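Local coordinates for protein toll (Drosophila melanogaster, PDB 4LXR) that serves as the cell-surface receptor for cleaved, active Spaetzle, switching on the Toll pathway in antifungal defence and in dorsal-ventral patterning of the embryo, at residues E488-L493 / F561-D566; L543-L548 / T579-I584. All blocks are in the same frame, centred on the assembly; numbering follows the deposited sequence.

Contact 1: E488-L493 / F561-D566; sequences EDLAFL and FKLRTD. With NAG (2-acetamido-2-deoxy-beta-D-glucopyranose), chain F.
The seam between a leucine-rich-repeat solenoid and the cysteine-rich cap that closes it is joined where Leu490, in LRR 14, meets Phe561 on strand 561-564. The leucine comes over one face of the ring: its CD1 lies 3.9 Å from the Phe561 ring centroid and 22° off the normal, a CH-pi contact displaced toward the rim at CE2 and CZ. The CB of Leu490 adds a second touch, 3.8 Å from Phe561 CD2, and the two side chains cross at about a right angle. Phe561 achieves this with CG set between its own backbone N and carbonyl carbon (chi1 52°), which turns the ring up against the leucine. Were Phe561 an alanine, the face under Leu490 CD1 would be gone, which is likely to open a gap there and leave Leu563 CD2 as its partner from this strand. That methyl, Leu563 CD2, stands 3.9 Å from Leu490 CD1, so one leucine branch serves both partners. Farther along the strand, Arg564, bent at chi3, reaches a glycan sugar: its NH2 donates to NAG O6 at 2.7 Å and 166°, a nearly straight bond, and His504 also hydrogen-bonds that sugar. Leu490 and Leu563 both pack on Val529 of strand 527-530, the neighbour with which strand 561-564 pairs in parallel. A parallel edge strand whose apolar side closes over the leucine core belongs to an LRRCT-capped leucine-rich-repeat solenoid.

Contact 2: L543-L548 / T579-I584; sequences LWFIQL and TPVRQI
Apolar contacts between Ile546 and Val581 are central to the packing of helix 543-549 against the loop 579-584 within the hydrophobic interior of the first LRRCT cap, and no hydrogen bond crosses between the two segments. Aliphatic packing comes first. Ile546 CD1 lies 3.6 Å from Val581 CG1 and almost as near the other valine methyl, CG2, so it meets the fork of the branch. The same methyl touches Ile584 CD1 at 3.7 Å, meeting both residues of the turn from one side. The CG1 of Ile546 is anti to the carbonyl carbon (chi1 -66°), and the further bend at chi2 of -56° brings CD1 round to both partners. Aromatic packing is the second kind: Phe545 presents ring atom CE2 to Val581 CG1 at 3.8 Å, with the two side chains crossing at about a right angle and the methyl approaching the ring obliquely. Backbone bonds shape each side separately. On the helix, Gln547 N bonds to Leu543 O at 2.9 Å; on the facing segment, Gln583 N bonds to Pro580 O at 2.8 Å, closing a turn that carries Val581 and Ile584 toward the helix while Arg582 and Gln583 start away from it. All four residues that touch are buried. Around them, Leu536 of strand 536-537 packs on both Phe545 and Val581, Val549 at the helix end meets Val581, and Leu563 of strand 561-564 lies against Phe545.

Both contacts belong to the C-terminal end of the first leucine-rich-repeat array, with centres about 15 Å apart. Along the chain their segments alternate, 488-493, 543-548, 561-566 and 579-584, so the path passes from LRR 14 into the first LRRCT region and crosses between the contacts three times. Helix 543-549 and strand 561-564, consecutive elements, bring them into direct touch: Leu563 CD1 lies 3.7 Å from Leu548 CD1, and Thr565 CG2 lies 3.9 Å from Phe545 CZ. Contact 1 therefore joins LRR 14, the last but one numbered repeat before the cap, to the edge strand, and contact 2 packs the cap's interior behind that strand, giving continuous apolar packing from solenoid into cap.

Contact 1: E488-L493 / F561-D566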
loop_
_atom_site.group_PDB
_atom_site.type_symbol
_atom_site.label_atom_id
_atom_site.label_comp_id
_atom_site.label_asym_id
_atom_site.label_seq_id
_atom_site.Cartn_x
_atom_site.Cartn_y
_atom_site.Cartn_z
ATOM N N GLU A 488 -7.621 -19.321 22.957
ATOM C CA GLU A 488 -6.824 -20.284 22.194
ATOM C C GLU A 488 -6.613 -19.847 20.746
ATOM O O GLU A 488 -5.637 -20.252 20.110
ATOM C CB GLU A 488 -7.477 -21.668 22.210
ATOM C CG GLU A 488 -7.633 -22.270 23.585
ATOM C CD GLU A 488 -9.077 -22.246 24.074
ATOM O OE1 GLU A 488 -9.865 -21.396 23.601
ATOM O OE2 GLU A 488 -9.422 -23.089 24.931
ATOM N N ASP A 489 -7.534 -19.044 20.219
ATOM C CA ASP A 489 -7.432 -18.576 18.833
ATOM C C ASP A 489 -6.377 -17.479 18.684
ATOM O O ASP A 489 -5.943 -17.185 17.572
ATOM C CB ASP A 489 -8.783 -18.065 18.323
ATOM C CG ASP A 489 -9.844 -19.152 18.272
ATOM O OD1 ASP A 489 -9.508 -20.317 17.963
ATOM O OD2 ASP A 489 -11.023 -18.836 18.538
ATOM N N LEU A 490 -5.973 -16.879 19.808
ATOM C CA LEU A 490 -4.975 -15.810 19.796
ATOM C C LEU A 490 -3.611 -16.273 20.288
ATOM O O LEU A 490 -2.694 -15.466 20.409
ATOM C CB LEU A 490 -5.422 -14.615 20.654
ATOM C CG LEU A 490 -6.814 -13.995 20.482
ATOM C CD1 LEU A 490 -7.073 -13.028 21.624
ATOM C CD2 LEU A 490 -6.986 -13.296 19.140
ATOM N N ALA A 491 -3.464 -17.564 20.565
ATOM C CA ALA A 491 -2.215 -18.055 21.146
ATOM C C ALA A 491 -1.130 -18.390 20.115
ATOM O O ALA A 491 -0.694 -19.540 20.021
ATOM C CB ALA A 491 -2.479 -19.251 22.064
ATOM N N PHE A 492 -0.690 -17.381 19.362
ATOM C CA PHE A 492 0.359 -17.566 18.353
ATOM C C PHE A 492 1.733 -17.553 19.031
ATOM O O PHE A 492 2.014 -16.670 19.838
ATOM C CB PHE A 492 0.309 -16.460 17.290
ATOM C CG PHE A 492 -0.984 -16.391 16.523
ATOM C CD1 PHE A 492 -1.149 -17.114 15.346
ATOM C CD2 PHE A 492 -2.027 -15.591 16.960
ATOM C CE1 PHE A 492 -2.338 -17.048 14.632
ATOM C CE2 PHE A 492 -3.225 -15.523 16.245
ATOM C CZ PHE A 492 -3.374 -16.252 15.074
ATOM N N LEU A 493 2.592 -18.509 18.684
ATOM C CA LEU A 493 3.875 -18.676 19.372
ATOM C C LEU A 493 5.062 -18.014 18.663
ATOM O O LEU A 493 6.195 -18.078 19.147
ATOM C CB LEU A 493 4.174 -20.164 19.586
ATOM C CG LEU A 493 3.724 -20.834 20.889
ATOM C CD1 LEU A 493 2.333 -20.384 21.320
ATOM C CD2 LEU A 493 3.779 -22.347 20.727
ATOM N N PHE A 561 -0.311 -11.018 23.917
ATOM C CA PHE A 561 -0.793 -10.329 22.724
ATOM C C PHE A 561 -1.212 -8.886 22.993
ATOM O O PHE A 561 -1.398 -8.482 24.137
ATOM C CB PHE A 561 -1.947 -11.097 22.065
ATOM C CG PHE A 561 -3.069 -11.455 23.010
ATOM C CD1 PHE A 561 -3.834 -10.467 23.620
ATOM C CD2 PHE A 561 -3.378 -12.787 23.260
ATOM C CE1 PHE A 561 -4.869 -10.800 24.479
ATOM C CE2 PHE A 561 -4.410 -13.128 24.111
ATOM C CZ PHE A 561 -5.159 -12.131 24.726
ATOM N N LYS A 562 -1.364 -8.128 21.913
ATOM C CA LYS A 562 -1.870 -6.764 21.956
ATOM C C LYS A 562 -2.961 -6.617 20.898
ATOM O O LYS A 562 -2.692 -6.691 19.688
ATOM C CB LYS A 562 -0.736 -5.767 21.701
ATOM C CG LYS A 562 -1.202 -4.341 21.452
ATOM C CD LYS A 562 -0.028 -3.371 21.493
ATOM C CE LYS A 562 -0.459 -1.959 21.143
ATOM N NZ LYS A 562 -1.609 -1.513 21.972
ATOM N N LEU A 563 -4.195 -6.422 21.358
ATOM C CA LEU A 563 -5.348 -6.370 20.470
ATOM C C LEU A 563 -5.651 -4.940 20.060
ATOM O O LEU A 563 -5.636 -4.032 20.893
ATOM C CB LEU A 563 -6.576 -6.967 21.157
ATOM C CG LEU A 563 -6.339 -8.304 21.851
ATOM C CD1 LEU A 563 -7.584 -8.728 22.607
ATOM C CD2 LEU A 563 -5.943 -9.346 20.828
ATOM N N ARG A 564 -5.921 -4.747 18.773
ATOM C CA ARG A 564 -6.358 -3.455 18.265
ATOM C C ARG A 564 -7.868 -3.477 18.126
ATOM O O ARG A 564 -8.426 -4.250 17.336
ATOM C CB ARG A 564 -5.704 -3.147 16.921
ATOM C CG ARG A 564 -6.259 -1.918 16.231
ATOM C CD ARG A 564 -5.275 -1.396 15.199
ATOM N NE ARG A 564 -5.947 -0.928 13.992
ATOM C CZ ARG A 564 -5.374 -0.165 13.066
ATOM N NH1 ARG A 564 -4.116 0.232 13.216
ATOM N NH2 ARG A 564 -6.064 0.209 11.995
ATOM N N THR A 565 -8.524 -2.634 18.911
ATOM C CA THR A 565 -9.974 -2.652 19.028
ATOM C C THR A 565 -10.585 -1.265 18.900
ATOM O O THR A 565 -11.783 -1.096 19.107
ATOM C CB THR A 565 -10.395 -3.224 20.385
ATOM O OG1 THR A 565 -9.718 -2.509 21.423
ATOM C CG2 THR A 565 -10.017 -4.690 20.477
ATOM N N ASP A 566 -9.763 -0.282 18.545
ATOM C CA ASP A 566 -10.186 1.117 18.498
ATOM C C ASP A 566 -11.360 1.340 17.549
ATOM O O ASP A 566 -12.122 2.283 17.712
ATOM C CB ASP A 566 -9.010 2.028 18.126
ATOM C CG ASP A 566 -8.668 1.972 16.641
ATOM O OD1 ASP A 566 -8.218 0.907 16.164
ATOM O OD2 ASP A 566 -8.840 3.001 15.954
HETATM C C1 NAG F . -7.580 -0.024 7.402
HETATM C C2 NAG F . -8.887 0.724 7.163
HETATM C C3 NAG F . -8.611 2.190 6.846
HETATM C C4 NAG F . -7.721 2.826 7.910
HETATM C C5 NAG F . -6.483 1.969 8.169
HETATM C C6 NAG F . -5.671 2.449 9.350
HETATM C C7 NAG F . -10.672 -0.732 6.283
HETATM C C8 NAG F . -11.359 -1.227 5.046
HETATM N N2 NAG F . -9.656 0.114 6.084
HETATM O O3 NAG F . -9.848 2.889 6.744
HETATM O O4 NAG F . -7.284 4.097 7.438
HETATM O O5 NAG F . -6.861 0.615 8.452
HETATM O O6 NAG F . -4.863 1.411 9.889
HETATM O O7 NAG F . -11.014 -1.096 7.407
#

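Contact 2: L543-L548 / T579-I584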
loop_
_atom_site.group_PDB
_atom_site.type_symbol
_atom_site.label_atom_id
_atom_site.label_comp_id
_atom_site.label_asym_id
_atom_site.label_seq_id
_atom_site.Cartn_x
_atom_site.Cartn_y
_atom_site.Cartn_z
ATOM N N LEU A 543 -18.026 -10.218 28.484
ATOM C CA LEU A 543 -17.665 -9.448 29.675
ATOM C C LEU A 543 -16.160 -9.331 29.880
ATOM O O LEU A 543 -15.629 -8.231 29.996
ATOM C CB LEU A 543 -18.306 -10.048 30.935
ATOM C CG LEU A 543 -17.737 -9.523 32.260
ATOM C CD1 LEU A 543 -18.003 -8.031 32.427
ATOM C CD2 LEU A 543 -18.280 -10.312 33.446
ATOM N N TRP A 544 -15.471 -10.466 29.912
ATOM C CA TRP A 544 -14.056 -10.455 30.266
ATOM C C TRP A 544 -13.185 -9.888 29.163
ATOM O O TRP A 544 -12.152 -9.286 29.445
ATOM C CB TRP A 544 -13.595 -11.831 30.754
ATOM C CG TRP A 544 -14.242 -12.153 32.067
ATOM C CD1 TRP A 544 -15.206 -13.093 32.307
ATOM C CD2 TRP A 544 -14.017 -11.479 33.316
ATOM N NE1 TRP A 544 -15.575 -13.059 33.637
ATOM C CE2 TRP A 544 -14.861 -12.079 34.276
ATOM C CE3 TRP A 544 -13.171 -10.438 33.717
ATOM C CZ2 TRP A 544 -14.886 -11.670 35.619
ATOM C CZ3 TRP A 544 -13.193 -10.032 35.054
ATOM C CH2 TRP A 544 -14.047 -10.649 35.985
ATOM N N PHE A 545 -13.620 -10.057 27.915
ATOM C CA PHE A 545 -13.005 -9.367 26.793
ATOM C C PHE A 545 -13.083 -7.855 26.982
ATOM O O PHE A 545 -12.086 -7.150 26.837
ATOM C CB PHE A 545 -13.676 -9.743 25.467
ATOM C CG PHE A 545 -13.254 -8.875 24.315
ATOM C CD1 PHE A 545 -11.972 -8.985 23.776
ATOM C CD2 PHE A 545 -14.127 -7.941 23.768
ATOM C CE1 PHE A 545 -11.573 -8.185 22.703
ATOM C CE2 PHE A 545 -13.733 -7.138 22.691
ATOM C CZ PHE A 545 -12.452 -7.263 22.163
ATOM N N ILE A 546 -14.274 -7.358 27.290
ATOM C CA ILE A 546 -14.437 -5.935 27.562
ATOM C C ILE A 546 -13.543 -5.475 28.720
ATOM O O ILE A 546 -12.896 -4.429 28.632
ATOM C CB ILE A 546 -15.906 -5.573 27.845
ATOM C CG1 ILE A 546 -16.740 -5.800 26.588
ATOM C CG2 ILE A 546 -16.022 -4.125 28.285
ATOM C CD1 ILE A 546 -16.230 -5.042 25.400
ATOM N N GLN A 547 -13.485 -6.262 29.791
ATOM C CA GLN A 547 -12.607 -5.923 30.913
ATOM C C GLN A 547 -11.136 -5.955 30.479
ATOM O O GLN A 547 -10.336 -5.135 30.927
ATOM C CB GLN A 547 -12.835 -6.852 32.117
ATOM C CG GLN A 547 -14.260 -6.888 32.679
ATOM C CD GLN A 547 -14.651 -5.626 33.427
ATOM O OE1 GLN A 547 -14.566 -4.521 32.891
ATOM N NE2 GLN A 547 -15.093 -5.788 34.678
ATOM N N LEU A 548 -10.791 -6.902 29.606
ATOM C CA LEU A 548 -9.442 -7.005 29.047
ATOM C C LEU A 548 -9.106 -5.752 28.253
ATOM O O LEU A 548 -8.035 -5.169 28.414
ATOM C CB LEU A 548 -9.318 -8.248 28.151
ATOM C CG LEU A 548 -7.983 -8.660 27.508
ATOM C CD1 LEU A 548 -7.698 -7.932 26.199
ATOM C CD2 LEU A 548 -6.843 -8.444 28.479
ATOM N N THR A 579 -21.456 1.767 19.538
ATOM C CA THR A 579 -20.501 2.251 20.531
ATOM C C THR A 579 -19.252 1.379 20.603
ATOM O O THR A 579 -19.345 0.165 20.779
ATOM C CB THR A 579 -21.142 2.370 21.934
ATOM O OG1 THR A 579 -20.975 1.144 22.658
ATOM C CG2 THR A 579 -22.627 2.707 21.812
ATOM N N PRO A 580 -18.075 2.005 20.461
ATOM C CA PRO A 580 -16.788 1.305 20.472
ATOM C C PRO A 580 -16.540 0.534 21.763
ATOM O O PRO A 580 -16.776 1.036 22.865
ATOM C CB PRO A 580 -15.772 2.440 20.316
ATOM C CG PRO A 580 -16.528 3.515 19.611
ATOM C CD PRO A 580 -17.916 3.440 20.169
ATOM N N VAL A 581 -16.044 -0.685 21.592
ATOM C CA VAL A 581 -15.829 -1.646 22.671
ATOM C C VAL A 581 -15.166 -1.095 23.944
ATOM O O VAL A 581 -15.512 -1.504 25.054
ATOM C CB VAL A 581 -15.080 -2.889 22.125
ATOM C CG1 VAL A 581 -14.003 -3.368 23.079
ATOM C CG2 VAL A 581 -16.069 -3.992 21.806
ATOM N N ARG A 582 -14.235 -0.157 23.785
ATOM C CA ARG A 582 -13.547 0.437 24.930
ATOM C C ARG A 582 -14.503 1.267 25.795
ATOM O O ARG A 582 -14.376 1.299 27.023
ATOM C CB ARG A 582 -12.357 1.290 24.466
ATOM C CG ARG A 582 -11.360 1.628 25.569
ATOM C CD ARG A 582 -10.126 2.367 25.046
ATOM N NE ARG A 582 -10.434 3.701 24.529
ATOM C CZ ARG A 582 -9.526 4.647 24.294
ATOM N NH1 ARG A 582 -8.239 4.421 24.535
ATOM N NH2 ARG A 582 -9.904 5.828 23.820
ATOM N N GLN A 583 -15.467 1.917 25.145
ATOM C CA GLN A 583 -16.404 2.812 25.823
ATOM C C GLN A 583 -17.509 2.079 26.579
ATOM O O GLN A 583 -18.303 2.699 27.281
ATOM C CB GLN A 583 -17.048 3.766 24.817
ATOM C CG GLN A 583 -16.085 4.721 24.139
ATOM C CD GLN A 583 -16.799 5.681 23.202
ATOM O OE1 GLN A 583 -16.167 6.400 22.425
ATOM N NE2 GLN A 583 -18.127 5.693 23.269
ATOM N N ILE A 584 -17.573 0.763 26.424
ATOM C CA ILE A 584 -18.645 -0.006 27.044
ATOM C C ILE A 584 -18.469 -0.110 28.551
ATOM O O ILE A 584 -17.373 -0.384 29.043
ATOM C CB ILE A 584 -18.729 -1.416 26.458
ATOM C CG1 ILE A 584 -18.968 -1.344 24.959
ATOM C CG2 ILE A 584 -19.841 -2.216 27.111
ATOM C CD1 ILE A 584 -18.903 -2.690 24.312
#